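Local coordinates for interleukin-10-like protein (Human herpesvirus 5, PDB 1LQS) that mimics host interleukin-10 as a secreted viral cytokine, binding the human IL-10 receptor and inducing immunosuppressive signalling that the virus exploits, at residues Gly59-Ser64 against Leu112-Lys117; Glu22-Arg27 against Lys104-Cys109; Ile76-Gly81 against Ser94-Leu99. All coordinates share one frame; numbering follows the deposited sequence.

Three contacts show how an all-helical cytokine is held together by covalent, ionic and apolar means. Along the chain, interactions 1 and 2 interlock, their segments alternating, while interaction 3 is nested inside the loops closed by both. Interaction 1 ties the start of helix 62-84 to the stretch leading into helix 116-126; interaction 2 joins the start of helix 25-42 to the end of helix 89-106; interaction 3 packs helices 62-84 and 89-106 together. The centres of interactions 1 and 2 lie about 16 Å apart, and the two touch through Leu112 and Tyr24. The centre of interaction 3 is about 17 Å from that of interaction 2 and about 23 Å from that of interaction 1. All three also touch the second subunit.

Interaction 1 of 3, residues Gly59-Ser64 against Leu112-Lys117; sequences GCWGCS and LGCGDK
Cys63 and Cys114 are joined by a disulfide, their SG atoms 2.0 Å apart and the bond twisted to a chi3 of 99°, near the right angle that a relaxed disulfide adopts. The two cysteines reach it differently. Cys63 SG stands between the backbone N and the carbonyl carbon (chi1 59°), whereas Cys114 SG lies beside its own backbone N, opposite the carbonyl carbon. The bridge brings Cys63 CB to 3.7 Å from Gly113 O, and the CA atoms of Cys63 and Cys114 are 5.2 Å apart.

Against this bridge lies the indole of Trp61. Its six-membered ring meets the sulfur obliquely, with CZ3 3.9 Å from Cys114 SG, a sulfur-aromatic contact. The neighbouring ring atom, CH2, faces Asp116, whose OD1 sits at the ring edge 4.1 Å from Trp61 CH2, with carboxylate and ring planes 63° apart. The other carboxylate oxygen, OD2, is hydrogen-bonded to Ser64 of the second subunit, and Trp61 meets Trp61 of that subunit edge to face.

Trp61, the N-cap of helix 62-84, lies within a type I turn running from Gly59 to Gly62. The disulfide thus fastens the first turn of that helix to the loop that runs into helix 116-126, close in sequence to Cys60, which is disulfide-bonded to Cys60 of the second subunit.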
loop_
_atom_site.group_PDB
_atom_site.type_symbol
_atom_site.label_atom_id
_atom_site.label_comp_id
_atom_site.label_asym_id
_atom_site.label_seq_id
_atom_site.Cartn_x
_atom_site.Cartn_y
_atom_site.Cartn_z
ATOM N N GLY C 59 3.949 -3.554 6.035
ATOM C CA GLY C 59 4.160 -2.252 5.435
ATOM C C GLY C 59 4.278 -2.398 3.931
ATOM O O GLY C 59 4.458 -3.512 3.432
ATOM N N CYS C 60 4.182 -1.277 3.217
ATOM C CA CYS C 60 4.256 -1.242 1.756
ATOM C C CYS C 60 5.348 -2.097 1.133
ATOM O O CYS C 60 5.099 -2.812 0.158
ATOM C CB CYS C 60 4.466 0.192 1.261
ATOM S SG CYS C 60 2.997 1.171 0.803
ATOM N N TRP C 61 6.559 -2.033 1.676
ATOM C CA TRP C 61 7.630 -2.795 1.061
ATOM C C TRP C 61 8.011 -4.136 1.652
ATOM O O TRP C 61 9.075 -4.673 1.335
ATOM C CB TRP C 61 8.862 -1.903 0.888
ATOM C CG TRP C 61 8.652 -0.902 -0.222
ATOM C CD1 TRP C 61 8.273 0.408 -0.092
ATOM C CD2 TRP C 61 8.693 -1.167 -1.639
ATOM N NE1 TRP C 61 8.073 0.969 -1.337
ATOM C CE2 TRP C 61 8.322 0.025 -2.301
ATOM C CE3 TRP C 61 9.001 -2.296 -2.410
ATOM C CZ2 TRP C 61 8.252 0.118 -3.695
ATOM C CZ3 TRP C 61 8.929 -2.199 -3.798
ATOM C CH2 TRP C 61 8.557 -0.999 -4.423
ATOM N N GLY C 62 7.128 -4.692 2.480
ATOM C CA GLY C 62 7.390 -5.991 3.074
ATOM C C GLY C 62 7.737 -7.015 2.005
ATOM O O GLY C 62 8.628 -7.839 2.193
ATOM N N CYS C 63 7.026 -6.961 0.882
ATOM C CA CYS C 63 7.270 -7.866 -0.231
ATOM C C CYS C 63 8.768 -7.889 -0.520
ATOM O O CYS C 63 9.363 -8.931 -0.765
ATOM C CB CYS C 63 6.508 -7.376 -1.479
ATOM S SG CYS C 63 6.960 -5.693 -2.037
ATOM N N SER C 64 9.374 -6.714 -0.478
ATOM C CA SER C 64 10.791 -6.574 -0.740
ATOM C C SER C 64 11.603 -7.245 0.358
ATOM O O SER C 64 12.605 -7.912 0.095
ATOM C CB SER C 64 11.133 -5.083 -0.823
ATOM O OG SER C 64 12.456 -4.859 -1.259
ATOM N N LEU C 112 2.098 -12.265 -4.988
ATOM C CA LEU C 112 2.898 -12.619 -3.819
ATOM C C LEU C 112 4.194 -11.821 -3.709
ATOM O O LEU C 112 4.788 -11.746 -2.633
ATOM C CB LEU C 112 3.221 -14.111 -3.823
ATOM C CG LEU C 112 2.023 -15.004 -3.545
ATOM C CD1 LEU C 112 2.491 -16.435 -3.462
ATOM C CD2 LEU C 112 1.352 -14.567 -2.251
ATOM N N GLY C 113 4.631 -11.246 -4.828
ATOM C CA GLY C 113 5.844 -10.448 -4.840
ATOM C C GLY C 113 5.478 -8.980 -4.753
ATOM O O GLY C 113 4.395 -8.636 -4.271
ATOM N N CYS C 114 6.362 -8.099 -5.206
ATOM C CA CYS C 114 6.036 -6.684 -5.149
ATOM C C CYS C 114 5.216 -6.304 -6.365
ATOM O O CYS C 114 5.362 -6.900 -7.432
ATOM C CB CYS C 114 7.291 -5.828 -5.085
ATOM S SG CYS C 114 8.271 -5.994 -3.562
ATOM N N GLY C 115 4.355 -5.305 -6.190
ATOM C CA GLY C 115 3.483 -4.866 -7.259
ATOM C C GLY C 115 4.101 -4.016 -8.341
ATOM O O GLY C 115 3.685 -4.081 -9.493
ATOM N N ASP C 116 5.093 -3.217 -7.989
ATOM C CA ASP C 116 5.715 -2.372 -8.983
ATOM C C ASP C 116 6.122 -3.192 -10.201
ATOM O O ASP C 116 5.859 -2.790 -11.333
ATOM C CB ASP C 116 6.929 -1.655 -8.391
ATOM C CG ASP C 116 8.150 -2.531 -8.330
ATOM O OD1 ASP C 116 8.109 -3.563 -7.616
ATOM O OD2 ASP C 116 9.146 -2.185 -9.007
ATOM N N LYS C 117 6.738 -4.348 -9.974
ATOM C CA LYS C 117 7.180 -5.201 -11.081
ATOM C C LYS C 117 6.095 -5.438 -12.129
ATOM O O LYS C 117 6.396 -5.652 -13.298
ATOM C CB LYS C 117 7.685 -6.558 -10.567
ATOM C CG LYS C 117 8.920 -6.486 -9.676
ATOM C CD LYS C 117 9.485 -7.884 -9.408
ATOM C CE LYS C 117 10.831 -7.840 -8.646
ATOM N NZ LYS C 117 11.437 -9.205 -8.439
#

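Interaction 2 of 3, residues Glu22-Arg27 against Lys104-Cys109; sequences EDYATR and KDMRQC
Arg27 NH2 donates to Asp105 OD1 over 2.6 Å, with an N-H...O angle of 154°, forming the salt bridge of this contact. The oxygen is approached from above the carboxylate plane, and the guanidinium and carboxylate planes stand 76° apart, so the pairing is through one nitrogen and one oxygen and not the flat, two-pronged kind. Arg27 gets there by a chain bent at chi2 and chi3, which turns the guanidinium edge back to the residues just before its own helix. There NH1 makes a weak bond of 2.9 Å to Asp23 O, while NH2 also bonds to Ser101 OG, one turn earlier on helix 89-106. The guanidinium is therefore tied to both sides of the contact.

Beside the ion pair, the phenol of Tyr24 reaches across to the end of helix 89-106, and the ring extends toward Asp105 and Met106. Its CE2 lies 3.6 Å from Asp105 CB and 3.9 Å from Met106 CG, both methylenes meeting the ring obliquely. The hydroxyl comes within 3.0 Å of Asp105 O, and it is hydrogen-bonded to Gln18 O. Within 104-109, Gln108 NE2 donates to Lys104 O over 3.1 Å, tying the chain that leaves the helix back to its last turn. Cys109 continues to Cys19 through a disulfide, and Leu153 and Leu149 of the second subunit pack on Tyr24 and Met106, respectively.

Asp23 OD1 lies 4.3 Å from Asp105 OD1, a like-charge proximity that the nearby guanidinium probably offsets. Arg27 would thus ease the repulsion between the two aspartates, as well as join the two helix ends.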
loop_
_atom_site.group_PDB
_atom_site.type_symbol
_atom_site.label_atom_id
_atom_site.label_comp_id
_atom_site.label_asym_id
_atom_site.label_seq_id
_atom_site.Cartn_x
_atom_site.Cartn_y
_atom_site.Cartn_z
ATOM N N GLU C 22 -3.295 -21.419 0.630
ATOM C CA GLU C 22 -3.722 -22.768 0.971
ATOM C C GLU C 22 -2.690 -23.755 0.430
ATOM O O GLU C 22 -2.504 -24.845 0.978
ATOM C CB GLU C 22 -5.081 -23.071 0.318
ATOM C CG GLU C 22 -6.270 -22.198 0.802
ATOM C CD GLU C 22 -6.075 -20.680 0.621
ATOM O OE1 GLU C 22 -5.899 -20.221 -0.526
ATOM O OE2 GLU C 22 -6.112 -19.943 1.636
ATOM N N ASP C 23 -2.009 -23.351 -0.642
ATOM C CA ASP C 23 -1.023 -24.194 -1.308
ATOM C C ASP C 23 0.336 -24.258 -0.607
ATOM O O ASP C 23 1.210 -25.036 -0.997
ATOM C CB ASP C 23 -0.846 -23.722 -2.758
ATOM C CG ASP C 23 -0.764 -24.884 -3.755
ATOM O OD1 ASP C 23 0.326 -25.108 -4.348
ATOM O OD2 ASP C 23 -1.798 -25.574 -3.944
ATOM N N TYR C 24 0.514 -23.452 0.434
ATOM C CA TYR C 24 1.775 -23.443 1.159
ATOM C C TYR C 24 1.641 -24.006 2.572
ATOM O O TYR C 24 2.626 -24.075 3.310
ATOM C CB TYR C 24 2.328 -22.018 1.227
ATOM C CG TYR C 24 2.567 -21.401 -0.126
ATOM C CD1 TYR C 24 1.577 -20.643 -0.762
ATOM C CD2 TYR C 24 3.766 -21.615 -0.800
ATOM C CE1 TYR C 24 1.777 -20.124 -2.035
ATOM C CE2 TYR C 24 3.975 -21.101 -2.067
ATOM C CZ TYR C 24 2.980 -20.360 -2.681
ATOM O OH TYR C 24 3.201 -19.881 -3.950
ATOM N N ALA C 25 0.433 -24.426 2.940
ATOM C CA ALA C 25 0.179 -24.954 4.277
ATOM C C ALA C 25 0.977 -26.204 4.706
ATOM O O ALA C 25 1.515 -26.237 5.816
ATOM C CB ALA C 25 -1.310 -25.192 4.457
ATOM N N THR C 26 1.084 -27.213 3.846
ATOM C CA THR C 26 1.806 -28.427 4.229
ATOM C C THR C 26 3.307 -28.223 4.381
ATOM O O THR C 26 3.923 -28.780 5.298
ATOM C CB THR C 26 1.555 -29.593 3.251
ATOM O OG1 THR C 26 0.157 -29.892 3.211
ATOM C CG2 THR C 26 2.283 -30.842 3.730
ATOM N N ARG C 27 3.902 -27.436 3.489
ATOM C CA ARG C 27 5.328 -27.171 3.590
ATOM C C ARG C 27 5.551 -26.275 4.796
ATOM O O ARG C 27 6.568 -26.380 5.484
ATOM C CB ARG C 27 5.857 -26.509 2.324
ATOM C CG ARG C 27 5.899 -27.450 1.135
ATOM C CD ARG C 27 4.959 -26.964 0.054
ATOM N NE ARG C 27 5.693 -26.526 -1.127
ATOM C CZ ARG C 27 5.187 -25.723 -2.052
ATOM N NH1 ARG C 27 3.950 -25.266 -1.926
ATOM N NH2 ARG C 27 5.915 -25.395 -3.109
ATOM N N LYS C 104 10.336 -21.126 -4.885
ATOM C CA LYS C 104 10.119 -21.329 -6.309
ATOM C C LYS C 104 8.655 -21.114 -6.662
ATOM O O LYS C 104 8.346 -20.606 -7.740
ATOM C CB LYS C 104 10.553 -22.739 -6.726
ATOM C CG LYS C 104 12.064 -22.958 -6.630
ATOM C CD LYS C 104 12.482 -24.337 -7.126
ATOM C CE LYS C 104 13.992 -24.518 -7.013
ATOM N NZ LYS C 104 14.454 -25.871 -7.443
ATOM N N ASP C 105 7.753 -21.497 -5.756
ATOM C CA ASP C 105 6.319 -21.322 -5.988
ATOM C C ASP C 105 5.846 -19.893 -5.759
ATOM O O ASP C 105 4.907 -19.439 -6.402
ATOM C CB ASP C 105 5.507 -22.261 -5.099
ATOM C CG ASP C 105 5.307 -23.620 -5.724
ATOM O OD1 ASP C 105 4.544 -24.426 -5.139
ATOM O OD2 ASP C 105 5.916 -23.877 -6.797
ATOM N N MET C 106 6.484 -19.191 -4.832
ATOM C CA MET C 106 6.113 -17.818 -4.546
ATOM C C MET C 106 6.479 -16.853 -5.686
ATOM O O MET C 106 5.755 -15.880 -5.932
ATOM C CB MET C 106 6.777 -17.354 -3.256
ATOM C CG MET C 106 6.168 -17.899 -1.983
ATOM S SD MET C 106 7.120 -17.242 -0.594
ATOM C CE MET C 106 6.591 -15.538 -0.607
ATOM N N ARG C 107 7.591 -17.112 -6.378
ATOM C CA ARG C 107 7.997 -16.240 -7.479
ATOM C C ARG C 107 7.317 -16.638 -8.777
ATOM O O ARG C 107 7.780 -16.314 -9.866
ATOM C CB ARG C 107 9.516 -16.247 -7.655
ATOM C CG ARG C 107 10.247 -15.656 -6.467
ATOM C CD ARG C 107 11.697 -15.310 -6.761
ATOM N NE ARG C 107 11.867 -13.969 -7.325
ATOM C CZ ARG C 107 11.818 -13.674 -8.624
ATOM N NH1 ARG C 107 11.599 -14.624 -9.526
ATOM N NH2 ARG C 107 12.010 -12.424 -9.026
ATOM N N GLN C 108 6.197 -17.330 -8.641
ATOM C CA GLN C 108 5.423 -17.796 -9.777
ATOM C C GLN C 108 4.054 -17.098 -9.699
ATOM O O GLN C 108 3.207 -17.249 -10.586
ATOM C CB GLN C 108 5.293 -19.317 -9.677
ATOM C CG GLN C 108 5.090 -20.057 -10.977
ATOM C CD GLN C 108 5.577 -21.499 -10.884
ATOM O OE1 GLN C 108 5.061 -22.395 -11.564
ATOM N NE2 GLN C 108 6.590 -21.726 -10.044
ATOM N N CYS C 109 3.863 -16.335 -8.619
ATOM C CA CYS C 109 2.636 -15.569 -8.370
ATOM C C CYS C 109 2.970 -14.076 -8.172
ATOM O O CYS C 109 3.581 -13.687 -7.170
ATOM C CB CYS C 109 1.907 -16.094 -7.118
ATOM S SG CYS C 109 0.444 -15.091 -6.683
#

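Interaction 3 of 3, residues Ile76-Gly81 against Ser94-Leu99; sequences IVFPAG and SMRSTL
Phe78 carries nearly all of the apolar contact between segments 76-81 and 94-99 of helices 62-84 and 89-106, its ring pushed in among Met95, Arg96 and Leu99. The CH-pi part is made by Arg96, whose CB stands over one ring face, 4.1 Å from the centroid and 21° off the normal. Arg96 CG lies opposite its backbone N (chi1 -174°), so the aliphatic chain continues past Phe78 CB, with CG 4.0 Å from that atom.

Plain van der Waals packing fills in round the rest of the ring. Met95 CB meets Phe78 CZ obliquely at 3.6 Å, and Leu99 CD2 comes to the ring edge 3.8 Å from Phe78 CE1. Pro79 CG approaches the guanidinium edge at 4.3 Å from Arg96 NE.

Polar pairing belongs to the end of Arg96, which leads beyond the ring to Glu100 of its own helix, where NH1 forms a salt bridge. The same arginine thus gives its methylenes to the interface and its charged end to Glu100. Pro79 has no backbone N-H to offer the preceding turn, and helix 62-84 kinks there.

Neighbours add to the burial: Leu31 of helix 25-42 touches Met95, and Leu142 of the second subunit packs on both Phe78 and Met95. The axes of the two segments run 160° apart in direction, nearly antiparallel, with a closest approach of 10.4 Å. Successive antiparallel helices packed in this way, with a helix of the partner chain laid against them, are characteristic of the intertwined IL-10 dimer.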
loop_
_atom_site.group_PDB
_atom_site.type_symbol
_atom_site.label_atom_id
_atom_site.label_comp_id
_atom_site.label_asym_id
_atom_site.label_seq_id
_atom_site.Cartn_x
_atom_site.Cartn_y
_atom_site.Cartn_z
ATOM N N ILE C 76 22.665 -17.943 2.463
ATOM C CA ILE C 76 23.714 -17.722 3.450
ATOM C C ILE C 76 23.495 -18.429 4.782
ATOM O O ILE C 76 24.317 -19.253 5.199
ATOM C CB ILE C 76 23.903 -16.213 3.741
ATOM C CG1 ILE C 76 24.209 -15.455 2.446
ATOM C CG2 ILE C 76 25.045 -16.017 4.712
ATOM C CD1 ILE C 76 25.438 -15.954 1.731
ATOM N N VAL C 77 22.391 -18.102 5.449
ATOM C CA VAL C 77 22.084 -18.684 6.756
ATOM C C VAL C 77 22.107 -20.216 6.795
ATOM O O VAL C 77 22.895 -20.815 7.531
ATOM C CB VAL C 77 20.712 -18.206 7.274
ATOM C CG1 VAL C 77 20.550 -18.618 8.726
ATOM C CG2 VAL C 77 20.579 -16.699 7.126
ATOM N N PHE C 78 21.245 -20.859 6.014
ATOM C CA PHE C 78 21.230 -22.312 6.033
ATOM C C PHE C 78 22.577 -22.927 5.692
ATOM O O PHE C 78 23.058 -23.792 6.428
ATOM C CB PHE C 78 20.137 -22.876 5.119
ATOM C CG PHE C 78 18.828 -23.111 5.823
ATOM C CD1 PHE C 78 17.719 -22.322 5.546
ATOM C CD2 PHE C 78 18.711 -24.115 6.778
ATOM C CE1 PHE C 78 16.523 -22.525 6.205
ATOM C CE2 PHE C 78 17.511 -24.324 7.444
ATOM C CZ PHE C 78 16.414 -23.523 7.152
ATOM N N PRO C 79 23.210 -22.503 4.583
ATOM C CA PRO C 79 24.511 -23.080 4.236
ATOM C C PRO C 79 25.506 -22.893 5.369
ATOM O O PRO C 79 26.210 -23.824 5.735
ATOM C CB PRO C 79 24.904 -22.314 2.984
ATOM C CG PRO C 79 23.600 -22.034 2.346
ATOM C CD PRO C 79 22.751 -21.596 3.519
ATOM N N ALA C 80 25.554 -21.690 5.931
ATOM C CA ALA C 80 26.464 -21.414 7.033
ATOM C C ALA C 80 26.092 -22.280 8.229
ATOM O O ALA C 80 26.941 -22.604 9.054
ATOM C CB ALA C 80 26.397 -19.951 7.415
ATOM N N GLY C 81 24.815 -22.653 8.310
ATOM C CA GLY C 81 24.329 -23.475 9.406
ATOM C C GLY C 81 24.965 -24.850 9.487
ATOM O O GLY C 81 25.138 -25.390 10.580
ATOM N N SER C 94 16.795 -30.496 5.095
ATOM C CA SER C 94 15.375 -30.751 4.894
ATOM C C SER C 94 14.598 -29.434 4.866
ATOM O O SER C 94 13.754 -29.213 3.999
ATOM C CB SER C 94 14.859 -31.641 6.028
ATOM O OG SER C 94 13.446 -31.701 6.040
ATOM N N MET C 95 14.896 -28.567 5.824
ATOM C CA MET C 95 14.227 -27.291 5.917
ATOM C C MET C 95 14.580 -26.394 4.737
ATOM O O MET C 95 13.681 -25.820 4.113
ATOM C CB MET C 95 14.563 -26.596 7.254
ATOM C CG MET C 95 13.910 -27.262 8.488
ATOM S SD MET C 95 14.071 -26.413 10.107
ATOM C CE MET C 95 15.833 -26.636 10.429
ATOM N N ARG C 96 15.873 -26.279 4.416
ATOM C CA ARG C 96 16.294 -25.426 3.304
ATOM C C ARG C 96 15.556 -25.872 2.054
ATOM O O ARG C 96 15.036 -25.055 1.291
ATOM C CB ARG C 96 17.804 -25.526 3.060
ATOM C CG ARG C 96 18.318 -24.535 1.998
ATOM C CD ARG C 96 19.691 -24.923 1.471
ATOM N NE ARG C 96 20.255 -23.974 0.499
ATOM C CZ ARG C 96 19.741 -23.692 -0.702
ATOM N NH1 ARG C 96 18.626 -24.277 -1.120
ATOM N NH2 ARG C 96 20.359 -22.829 -1.499
ATOM N N SER C 97 15.517 -27.188 1.879
ATOM C CA SER C 97 14.865 -27.849 0.752
ATOM C C SER C 97 13.394 -27.447 0.633
ATOM O O SER C 97 12.927 -27.048 -0.437
ATOM C CB SER C 97 14.977 -29.359 0.948
ATOM O OG SER C 97 14.613 -30.084 -0.205
ATOM N N THR C 98 12.665 -27.566 1.741
ATOM C CA THR C 98 11.253 -27.215 1.773
ATOM C C THR C 98 11.074 -25.704 1.595
ATOM O O THR C 98 10.140 -25.247 0.933
ATOM C CB THR C 98 10.597 -27.655 3.110
ATOM O OG1 THR C 98 10.514 -29.082 3.156
ATOM C CG2 THR C 98 9.200 -27.063 3.255
ATOM N N LEU C 99 11.971 -24.928 2.183
ATOM C CA LEU C 99 11.860 -23.490 2.068
ATOM C C LEU C 99 12.098 -23.150 0.617
ATOM O O LEU C 99 11.460 -22.254 0.061
ATOM C CB LEU C 99 12.888 -22.809 2.965
ATOM C CG LEU C 99 12.734 -21.304 3.196
ATOM C CD1 LEU C 99 11.276 -20.940 3.475
ATOM C CD2 LEU C 99 13.633 -20.910 4.355
#